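Local coordinates for PROTEIN (hypothetical protein EF0366) (Enterococcus faecalis, PDB 1VPY) that is of unknown function but belongs to the DUF72 family and folds as a closed eight-stranded TIM alpha/beta barrel, at residues E94-L102 with Y134-L145; Y78-E86 with F117-F125. One frame throughout, in Å; residues are numbered along the deposited sequence.

Both contacts sit on the same flank of the TIM barrel, and their segments alternate along the chain. Contact 1 pairs two helices of the outer layer, 94-104 and 129-141, and is partly buried: apolar at its centre, with a salt bridge at one end and a zinc ion nearby. Contact 2 lies deeper, where the loop that follows strand 72-76 meets the end of strand 114-120 and the residues after it; its chemistry is mixed, small apolar contacts round S82 with two bridging waters. The two touch directly. Y134 OH probably hydrogen-bonds to I81 O, F101 packs on F117, and L135 packs on F121, so the loop and strand of contact 2 underlie the helices of contact 1.

Contact 1 of 2, residues E94-L102 with Y134-L145; sequences EEEMITAFL and YLQKIRHWFKDL. With ZN (zinc ion), chain D.
I98 lies across one face of the W141 indole, its CG1 3.7 Å from the centroid of the five-membered ring in a CH-pi contact. The pair joins two outer helices of the TIM barrel, 94-104 and 129-141, whose axes here approach to 11.8 Å and cross at -45°. Beyond CG1, the CD1 of I98 reaches the six-membered part of the indole, 3.5 Å from W141 CE3. The opposite face of that indole rests on the backbone carbonyl of K137, one turn back in its own helix, so the ring is sandwiched between its own helix and I98. At its rim E94 comes in near the ring plane, OE1 3.4 Å from W141 CZ2, with the carboxylate standing almost perpendicular to the indole. E94 OE1 also forms a salt bridge with K137 NZ at 2.9 Å, through its syn lone pair; E94 runs extended beyond CG, while K137 bends at chi3 (-78°) to meet it. These charges mark the N-terminal end of helix 94-104, with Y134 close by, its hydroxyl bonded to I81. Toward the other end of the contact the chemistry turns apolar. F142, the first residue to leave helical geometry, presents its edge to F101, and both rings also pack against F117 of strand 114-120. L102 closes this end, its CD2 touching both F142 CE1 and L145 CD1. On the outer surface H140 holds a zinc ion: with CG anti to the backbone N (chi1 174°), its imidazole binds the metal through NE2 at 2.1 Å.

Contact 2 of 2, residues Y78-E86 with F117-F125; sequences YSGISCQGE and FLVQFSGTF
S82 sits over one face of the F121 ring, with CB displaced toward the rim, while F125 covers the opposite face, so the phenyl is held between the loop and its own chain. The serine carbonyl also reaches this ring, S82 O lying 3.5 Å from F121 CD1. S82 CB also touches the CG1 branch of V119, the methyl anti to the backbone N (chi1 -174°), and comes to 3.4 Å from Q120 O. The loop thus meets the strand end through one small side chain set among V119, Q120 and F121. Q84 comes down alongside, its chain extended beyond CG, and brings its amide end close to Q120 O and the hydroxyl of S122. Two waters bridge the segments, the first from the serine hydroxyl and the second between backbone atoms. Water 1 donates to S82 OG at 2.6 Å and accepts from Q120 N, a longer bond; water 2 donates to S82 O at 2.7 Å and accepts from S122 N at 2.8 Å. Within the loop, S79 O accepts from the N-H groups of both Q84 and G85, from the same face of its plane, which helps hold the curled chain. C83 SG carries a covalently linked unknown ligand, probably from the crystallisation liquor. In the TIM barrel this is a beta-alpha loop, following strand 72-76, laid against the C-terminal end of the next strand, 114-120. Q120 OE1 bonds to K76 at the end of that preceding strand, I81 packs under helix 94-104, and F121 lies against L135 of helix 129-141.

Contact 1 of 2, residues E94-L102 with Y134-L145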
loop_
_atom_site.group_PDB
_atom_site.type_symbol
_atom_site.label_atom_id
_atom_site.label_comp_id
_atom_site.label_asym_id
_atom_site.label_seq_id
_atom_site.Cartn_x
_atom_site.Cartn_y
_atom_site.Cartn_z
ATOM N N GLU A 94 10.523 -20.824 -0.587
ATOM C CA GLU A 94 9.623 -19.761 -0.136
ATOM C C GLU A 94 9.819 -19.433 1.343
ATOM O O GLU A 94 9.770 -18.266 1.732
ATOM C CB GLU A 94 8.162 -20.146 -0.393
ATOM C CG GLU A 94 7.743 -20.150 -1.867
ATOM C CD GLU A 94 6.273 -20.535 -2.085
ATOM O OE1 GLU A 94 5.652 -21.146 -1.181
ATOM O OE2 GLU A 94 5.738 -20.225 -3.176
ATOM N N GLU A 95 10.047 -20.467 2.152
ATOM C CA GLU A 95 10.242 -20.315 3.596
ATOM C C GLU A 95 11.479 -19.493 3.944
ATOM O O GLU A 95 11.393 -18.536 4.709
ATOM C CB GLU A 95 10.293 -21.683 4.292
ATOM C CG GLU A 95 9.019 -22.518 4.155
ATOM C CD GLU A 95 7.790 -21.904 4.837
ATOM O OE1 GLU A 95 7.881 -20.802 5.428
ATOM O OE2 GLU A 95 6.712 -22.535 4.781
ATOM N N GLU A 96 12.622 -19.873 3.374
ATOM C CA GLU A 96 13.880 -19.148 3.548
ATOM C C GLU A 96 13.707 -17.665 3.203
ATOM O O GLU A 96 14.278 -16.790 3.864
ATOM C CB GLU A 96 14.959 -19.781 2.667
ATOM C CG GLU A 96 16.380 -19.271 2.890
ATOM C CD GLU A 96 17.429 -20.134 2.186
ATOM O OE1 GLU A 96 17.548 -21.334 2.530
ATOM O OE2 GLU A 96 18.136 -19.614 1.290
HETATM N N MSE A 97 12.906 -17.397 2.174
HETATM C CA MSE A 97 12.632 -16.040 1.715
HETATM C C MSE A 97 11.790 -15.239 2.715
HETATM O O MSE A 97 12.082 -14.072 2.985
HETATM C CB MSE A 97 11.949 -16.075 0.347
HETATM C CG MSE A 97 11.595 -14.698 -0.198
HETATM SE SE MSE A 97 10.590 -14.704 -1.881
HETATM C CE MSE A 97 9.007 -15.828 -1.330
ATOM N N ILE A 98 10.748 -15.867 3.254
ATOM C CA ILE A 98 9.915 -15.237 4.271
ATOM C C ILE A 98 10.712 -14.925 5.542
ATOM O O ILE A 98 10.573 -13.835 6.106
ATOM C CB ILE A 98 8.647 -16.082 4.570
ATOM C CG1 ILE A 98 7.671 -15.997 3.394
ATOM C CG2 ILE A 98 7.958 -15.633 5.856
ATOM C CD1 ILE A 98 7.160 -14.596 3.095
ATOM N N THR A 99 11.558 -15.865 5.969
ATOM C CA THR A 99 12.418 -15.682 7.145
ATOM C C THR A 99 13.377 -14.502 6.988
ATOM O O THR A 99 13.590 -13.746 7.934
ATOM C CB THR A 99 13.261 -16.945 7.451
ATOM O OG1 THR A 99 12.462 -18.116 7.270
ATOM C CG2 THR A 99 13.802 -16.910 8.883
ATOM N N ALA A 100 13.964 -14.364 5.800
ATOM C CA ALA A 100 14.894 -13.274 5.516
ATOM C C ALA A 100 14.190 -11.924 5.591
ATOM O O ALA A 100 14.706 -10.977 6.192
ATOM C CB ALA A 100 15.543 -13.465 4.157
ATOM N N PHE A 101 13.002 -11.854 4.994
ATOM C CA PHE A 101 12.197 -10.639 5.020
ATOM C C PHE A 101 11.804 -10.260 6.446
ATOM O O PHE A 101 12.050 -9.129 6.879
ATOM C CB PHE A 101 10.957 -10.772 4.120
ATOM C CG PHE A 101 10.143 -9.508 4.022
ATOM C CD1 PHE A 101 10.526 -8.483 3.162
ATOM C CD2 PHE A 101 8.993 -9.343 4.791
ATOM C CE1 PHE A 101 9.779 -7.307 3.076
ATOM C CE2 PHE A 101 8.242 -8.172 4.713
ATOM C CZ PHE A 101 8.633 -7.153 3.852
ATOM N N LEU A 102 11.217 -11.208 7.176
ATOM C CA LEU A 102 10.748 -10.957 8.539
ATOM C C LEU A 102 11.891 -10.711 9.521
ATOM O O LEU A 102 11.706 -10.018 10.530
ATOM C CB LEU A 102 9.867 -12.106 9.035
ATOM C CG LEU A 102 8.510 -12.340 8.369
ATOM C CD1 LEU A 102 7.849 -13.559 8.976
ATOM C CD2 LEU A 102 7.595 -11.126 8.491
ATOM N N TYR A 134 -2.901 -19.088 -2.306
ATOM C CA TYR A 134 -1.633 -18.397 -2.085
ATOM C C TYR A 134 -1.809 -17.221 -1.132
ATOM O O TYR A 134 -0.908 -16.920 -0.347
ATOM C CB TYR A 134 -1.001 -17.918 -3.399
ATOM C CG TYR A 134 0.352 -17.260 -3.206
ATOM C CD1 TYR A 134 1.511 -18.029 -3.095
ATOM C CD2 TYR A 134 0.471 -15.872 -3.121
ATOM C CE1 TYR A 134 2.752 -17.437 -2.905
ATOM C CE2 TYR A 134 1.711 -15.267 -2.931
ATOM C CZ TYR A 134 2.843 -16.061 -2.823
ATOM O OH TYR A 134 4.071 -15.485 -2.636
ATOM N N LEU A 135 -2.960 -16.551 -1.209
ATOM C CA LEU A 135 -3.274 -15.458 -0.285
ATOM C C LEU A 135 -3.410 -15.979 1.143
ATOM O O LEU A 135 -3.092 -15.276 2.104
ATOM C CB LEU A 135 -4.546 -14.714 -0.706
ATOM C CG LEU A 135 -4.521 -13.865 -1.983
ATOM C CD1 LEU A 135 -5.847 -13.149 -2.178
ATOM C CD2 LEU A 135 -3.387 -12.865 -1.972
ATOM N N GLN A 136 -3.869 -17.221 1.272
ATOM C CA GLN A 136 -3.928 -17.885 2.564
ATOM C C GLN A 136 -2.525 -18.168 3.085
ATOM O O GLN A 136 -2.265 -18.005 4.277
ATOM C CB GLN A 136 -4.773 -19.159 2.490
ATOM C CG GLN A 136 -6.250 -18.867 2.252
ATOM C CD GLN A 136 -7.104 -20.109 2.135
ATOM O OE1 GLN A 136 -6.676 -21.130 1.597
ATOM N NE2 GLN A 136 -8.332 -20.021 2.627
ATOM N N LYS A 137 -1.621 -18.562 2.187
ATOM C CA LYS A 137 -0.204 -18.738 2.535
ATOM C C LYS A 137 0.427 -17.427 3.018
ATOM O O LYS A 137 1.233 -17.436 3.955
ATOM C CB LYS A 137 0.605 -19.325 1.366
ATOM C CG LYS A 137 0.298 -20.796 1.040
ATOM C CD LYS A 137 1.443 -21.472 0.280
ATOM C CE LYS A 137 1.461 -21.106 -1.203
ATOM N NZ LYS A 137 2.795 -21.388 -1.818
ATOM N N ILE A 138 0.056 -16.313 2.382
ATOM C CA ILE A 138 0.507 -14.984 2.801
ATOM C C ILE A 138 0.094 -14.713 4.246
ATOM O O ILE A 138 0.912 -14.274 5.059
ATOM C CB ILE A 138 -0.062 -13.856 1.892
ATOM C CG1 ILE A 138 0.485 -13.956 0.463
ATOM C CG2 ILE A 138 0.222 -12.471 2.490
ATOM C CD1 ILE A 138 1.938 -13.555 0.308
ATOM N N ARG A 139 -1.175 -14.981 4.553
ATOM C CA ARG A 139 -1.716 -14.752 5.894
ATOM C C ARG A 139 -0.952 -15.552 6.944
ATOM O O ARG A 139 -0.571 -15.011 7.982
ATOM C CB ARG A 139 -3.220 -15.064 5.945
ATOM C CG ARG A 139 -3.869 -14.990 7.335
ATOM C CD ARG A 139 -4.039 -13.568 7.833
ATOM N NE ARG A 139 -2.770 -12.964 8.230
ATOM C CZ ARG A 139 -2.585 -11.664 8.441
ATOM N NH1 ARG A 139 -3.587 -10.810 8.296
ATOM N NH2 ARG A 139 -1.392 -11.210 8.800
ATOM N N HIS A 140 -0.718 -16.830 6.654
ATOM C CA HIS A 140 0.046 -17.705 7.539
ATOM C C HIS A 140 1.470 -17.202 7.748
ATOM O O HIS A 140 1.914 -17.082 8.888
ATOM C CB HIS A 140 0.056 -19.140 7.013
ATOM C CG HIS A 140 0.932 -20.059 7.801
ATOM N ND1 HIS A 140 0.702 -20.349 9.129
ATOM C CD2 HIS A 140 2.043 -20.747 7.453
ATOM C CE1 HIS A 140 1.634 -21.176 9.565
ATOM N NE2 HIS A 140 2.460 -21.433 8.566
ATOM N N TRP A 141 2.170 -16.904 6.650
ATOM C CA TRP A 141 3.536 -16.372 6.702
ATOM C C TRP A 141 3.644 -15.109 7.536
ATOM O O TRP A 141 4.676 -14.856 8.150
ATOM C CB TRP A 141 4.062 -16.050 5.303
ATOM C CG TRP A 141 4.415 -17.234 4.471
ATOM C CD1 TRP A 141 4.762 -18.480 4.911
ATOM C CD2 TRP A 141 4.491 -17.277 3.043
ATOM N NE1 TRP A 141 5.032 -19.302 3.843
ATOM C CE2 TRP A 141 4.877 -18.589 2.684
ATOM C CE3 TRP A 141 4.268 -16.335 2.028
ATOM C CZ2 TRP A 141 5.037 -18.985 1.354
ATOM C CZ3 TRP A 141 4.429 -16.726 0.710
ATOM C CH2 TRP A 141 4.810 -18.042 0.383
ATOM N N PHE A 142 2.585 -14.309 7.540
ATOM C CA PHE A 142 2.613 -13.027 8.232
ATOM C C PHE A 142 1.844 -13.009 9.550
ATOM O O PHE A 142 1.324 -11.969 9.951
ATOM C CB PHE A 142 2.173 -11.905 7.296
ATOM C CG PHE A 142 3.216 -11.526 6.288
ATOM C CD1 PHE A 142 4.211 -10.602 6.608
ATOM C CD2 PHE A 142 3.223 -12.104 5.019
ATOM C CE1 PHE A 142 5.187 -10.253 5.670
ATOM C CE2 PHE A 142 4.193 -11.762 4.084
ATOM C CZ PHE A 142 5.175 -10.837 4.409
ATOM N N LYS A 143 1.789 -14.166 10.212
ATOM C CA LYS A 143 1.258 -14.295 11.572
ATOM C C LYS A 143 0.123 -13.312 11.835
ATOM O O LYS A 143 -0.917 -13.379 11.178
ATOM C CB LYS A 143 2.384 -14.137 12.607
ATOM N N ASP A 144 0.328 -12.388 12.771
ATOM C CA ASP A 144 -0.704 -11.416 13.130
ATOM C C ASP A 144 -0.312 -10.001 12.714
ATOM O O ASP A 144 -0.717 -9.020 13.342
ATOM C CB ASP A 144 -0.988 -11.482 14.630
ATOM C CG ASP A 144 -1.466 -12.853 15.070
ATOM O OD1 ASP A 144 -2.647 -13.190 14.806
ATOM O OD2 ASP A 144 -0.657 -13.592 15.682
ATOM N N LEU A 145 0.461 -9.909 11.635
ATOM C CA LEU A 145 0.990 -8.643 11.139
ATOM C C LEU A 145 -0.000 -7.969 10.187
ATOM O O LEU A 145 -0.715 -8.661 9.452
ATOM C CB LEU A 145 2.343 -8.865 10.449
ATOM C CG LEU A 145 3.488 -9.322 11.356
ATOM C CD1 LEU A 145 4.689 -9.730 10.541
ATOM C CD2 LEU A 145 3.860 -8.237 12.372
HETATM ZN ZN ZN D . 4.455 -21.915 8.272
#

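Contact 2 of 2, residues Y78-E86 with F117-F125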
loop_
_atom_site.group_PDB
_atom_site.type_symbol
_atom_site.label_atom_id
_atom_site.label_comp_id
_atom_site.label_asym_id
_atom_site.label_seq_id
_atom_site.Cartn_x
_atom_site.Cartn_y
_atom_site.Cartn_z
ATOM N N TYR A 78 9.035 -7.807 -0.526
ATOM C CA TYR A 78 9.933 -8.271 -1.580
ATOM C C TYR A 78 9.161 -8.810 -2.796
ATOM O O TYR A 78 8.187 -9.548 -2.645
ATOM C CB TYR A 78 10.902 -9.332 -1.022
ATOM C CG TYR A 78 11.903 -9.864 -2.030
ATOM C CD1 TYR A 78 12.857 -9.024 -2.610
ATOM C CD2 TYR A 78 11.897 -11.210 -2.407
ATOM C CE1 TYR A 78 13.776 -9.508 -3.545
ATOM C CE2 TYR A 78 12.809 -11.702 -3.336
ATOM C CZ TYR A 78 13.745 -10.848 -3.901
ATOM O OH TYR A 78 14.655 -11.328 -4.820
ATOM N N SER A 79 9.605 -8.429 -3.993
ATOM C CA SER A 79 8.932 -8.801 -5.245
ATOM C C SER A 79 8.576 -10.286 -5.338
ATOM O O SER A 79 7.524 -10.646 -5.871
ATOM C CB SER A 79 9.748 -8.362 -6.468
ATOM O OG SER A 79 11.076 -8.856 -6.419
ATOM N N GLY A 80 9.458 -11.135 -4.815
ATOM C CA GLY A 80 9.227 -12.575 -4.764
ATOM C C GLY A 80 7.992 -12.986 -3.983
ATOM O O GLY A 80 7.346 -13.983 -4.316
ATOM N N ILE A 81 7.662 -12.219 -2.944
ATOM C CA ILE A 81 6.508 -12.506 -2.088
ATOM C C ILE A 81 5.186 -12.248 -2.816
ATOM O O ILE A 81 4.192 -12.920 -2.557
ATOM C CB ILE A 81 6.592 -11.737 -0.736
ATOM C CG1 ILE A 81 7.725 -12.310 0.124
ATOM C CG2 ILE A 81 5.278 -11.813 0.033
ATOM C CD1 ILE A 81 8.205 -11.397 1.253
ATOM N N SER A 82 5.182 -11.290 -3.738
ATOM C CA SER A 82 3.980 -10.993 -4.516
ATOM C C SER A 82 4.035 -11.581 -5.932
ATOM O O SER A 82 3.452 -11.031 -6.873
ATOM C CB SER A 82 3.722 -9.487 -4.552
ATOM O OG SER A 82 4.897 -8.792 -4.904
ATOM N N CYS A 83 4.738 -12.706 -6.061
ATOM C CA CYS A 83 4.812 -13.478 -7.304
ATOM C C CYS A 83 5.417 -12.724 -8.498
ATOM O O CYS A 83 5.035 -12.957 -9.648
ATOM C CB CYS A 83 3.433 -14.061 -7.660
ATOM S SG CYS A 83 2.945 -15.480 -6.651
ATOM N N GLN A 84 6.365 -11.836 -8.224
ATOM C CA GLN A 84 6.981 -11.024 -9.274
ATOM C C GLN A 84 8.492 -11.205 -9.352
ATOM O O GLN A 84 9.066 -11.225 -10.445
ATOM C CB GLN A 84 6.642 -9.550 -9.080
ATOM C CG GLN A 84 5.228 -9.204 -9.479
ATOM C CD GLN A 84 4.669 -8.017 -8.714
ATOM O OE1 GLN A 84 4.642 -8.009 -7.479
ATOM N NE2 GLN A 84 4.200 -7.012 -9.446
ATOM N N GLY A 85 9.131 -11.341 -8.195
ATOM C CA GLY A 85 10.578 -11.491 -8.134
ATOM C C GLY A 85 11.125 -12.717 -8.846
ATOM O O GLY A 85 10.417 -13.709 -9.061
ATOM N N GLU A 86 12.397 -12.631 -9.222
ATOM C CA GLU A 86 13.159 -13.786 -9.660
ATOM C C GLU A 86 13.777 -14.436 -8.418
ATOM O O GLU A 86 14.960 -14.771 -8.405
ATOM C CB GLU A 86 14.261 -13.340 -10.627
ATOM C CG GLU A 86 13.771 -12.527 -11.827
ATOM C CD GLU A 86 13.228 -13.388 -12.967
ATOM O OE1 GLU A 86 13.300 -14.638 -12.886
ATOM O OE2 GLU A 86 12.732 -12.805 -13.956
ATOM N N PHE A 117 2.405 -3.989 5.799
ATOM C CA PHE A 117 3.162 -4.517 4.664
ATOM C C PHE A 117 2.272 -4.488 3.432
ATOM O O PHE A 117 1.154 -5.012 3.465
ATOM C CB PHE A 117 3.651 -5.946 4.917
ATOM C CG PHE A 117 4.744 -6.034 5.934
ATOM C CD1 PHE A 117 5.978 -5.439 5.699
ATOM C CD2 PHE A 117 4.543 -6.709 7.126
ATOM C CE1 PHE A 117 6.994 -5.510 6.644
ATOM C CE2 PHE A 117 5.551 -6.787 8.083
ATOM C CZ PHE A 117 6.777 -6.186 7.844
ATOM N N LEU A 118 2.744 -3.859 2.360
ATOM C CA LEU A 118 1.974 -3.836 1.119
ATOM C C LEU A 118 2.398 -4.987 0.234
ATOM O O LEU A 118 3.544 -5.070 -0.184
ATOM C CB LEU A 118 2.086 -2.491 0.380
ATOM C CG LEU A 118 1.612 -2.454 -1.082
ATOM C CD1 LEU A 118 0.097 -2.644 -1.243
ATOM C CD2 LEU A 118 2.068 -1.176 -1.748
ATOM N N VAL A 119 1.465 -5.893 -0.017
ATOM C CA VAL A 119 1.684 -6.977 -0.964
ATOM C C VAL A 119 0.866 -6.618 -2.201
ATOM O O VAL A 119 -0.365 -6.711 -2.199
ATOM C CB VAL A 119 1.258 -8.347 -0.384
ATOM C CG1 VAL A 119 1.638 -9.477 -1.325
ATOM C CG2 VAL A 119 1.883 -8.577 0.989
ATOM N N GLN A 120 1.567 -6.187 -3.247
ATOM C CA GLN A 120 0.942 -5.654 -4.449
ATOM C C GLN A 120 1.159 -6.602 -5.640
ATOM O O GLN A 120 2.297 -6.817 -6.061
ATOM C CB GLN A 120 1.512 -4.255 -4.714
ATOM C CG GLN A 120 0.970 -3.541 -5.941
ATOM C CD GLN A 120 1.781 -3.838 -7.176
ATOM O OE1 GLN A 120 2.981 -3.551 -7.236
ATOM N NE2 GLN A 120 1.135 -4.424 -8.173
ATOM N N PHE A 121 0.069 -7.161 -6.172
ATOM C CA PHE A 121 0.141 -8.180 -7.235
ATOM C C PHE A 121 0.010 -7.619 -8.644
ATOM O O PHE A 121 -0.469 -6.512 -8.843
ATOM C CB PHE A 121 -0.917 -9.268 -7.022
ATOM C CG PHE A 121 -0.700 -10.082 -5.785
ATOM C CD1 PHE A 121 0.136 -11.190 -5.806
ATOM C CD2 PHE A 121 -1.314 -9.731 -4.592
ATOM C CE1 PHE A 121 0.349 -11.947 -4.659
ATOM C CE2 PHE A 121 -1.109 -10.480 -3.439
ATOM C CZ PHE A 121 -0.276 -11.595 -3.477
ATOM N N SER A 122 0.425 -8.405 -9.625
ATOM C CA SER A 122 0.369 -7.987 -11.023
ATOM C C SER A 122 -1.006 -8.163 -11.651
ATOM O O SER A 122 -1.910 -8.773 -11.065
ATOM C CB SER A 122 1.398 -8.760 -11.832
ATOM O OG SER A 122 2.688 -8.464 -11.351
ATOM N N GLY A 123 -1.145 -7.628 -12.860
ATOM C CA GLY A 123 -2.367 -7.764 -13.639
ATOM C C GLY A 123 -2.677 -9.202 -13.999
ATOM O O GLY A 123 -3.820 -9.529 -14.299
ATOM N N THR A 124 -1.656 -10.059 -13.952
ATOM C CA THR A 124 -1.786 -11.479 -14.310
ATOM C C THR A 124 -2.239 -12.341 -13.123
ATOM O O THR A 124 -2.642 -13.497 -13.303
ATOM C CB THR A 124 -0.462 -12.045 -14.862
ATOM O OG1 THR A 124 0.510 -12.101 -13.809
ATOM C CG2 THR A 124 0.068 -11.179 -16.002
ATOM N N PHE A 125 -2.160 -11.772 -11.919
ATOM C CA PHE A 125 -2.615 -12.417 -10.686
ATOM C C PHE A 125 -4.105 -12.145 -10.492
ATOM O O PHE A 125 -4.501 -11.114 -9.928
ATOM C CB PHE A 125 -1.811 -11.874 -9.501
ATOM C CG PHE A 125 -2.068 -12.577 -8.189
ATOM C CD1 PHE A 125 -3.077 -12.140 -7.329
ATOM C CD2 PHE A 125 -1.268 -13.646 -7.790
ATOM C CE1 PHE A 125 -3.299 -12.770 -6.104
ATOM C CE2 PHE A 125 -1.480 -14.282 -6.565
ATOM C CZ PHE A 125 -2.500 -13.842 -5.722
HETATM O O HOH W 1 4.780 -6.472 -3.707
HETATM O O HOH W 2 1.747 -10.781 -8.982
#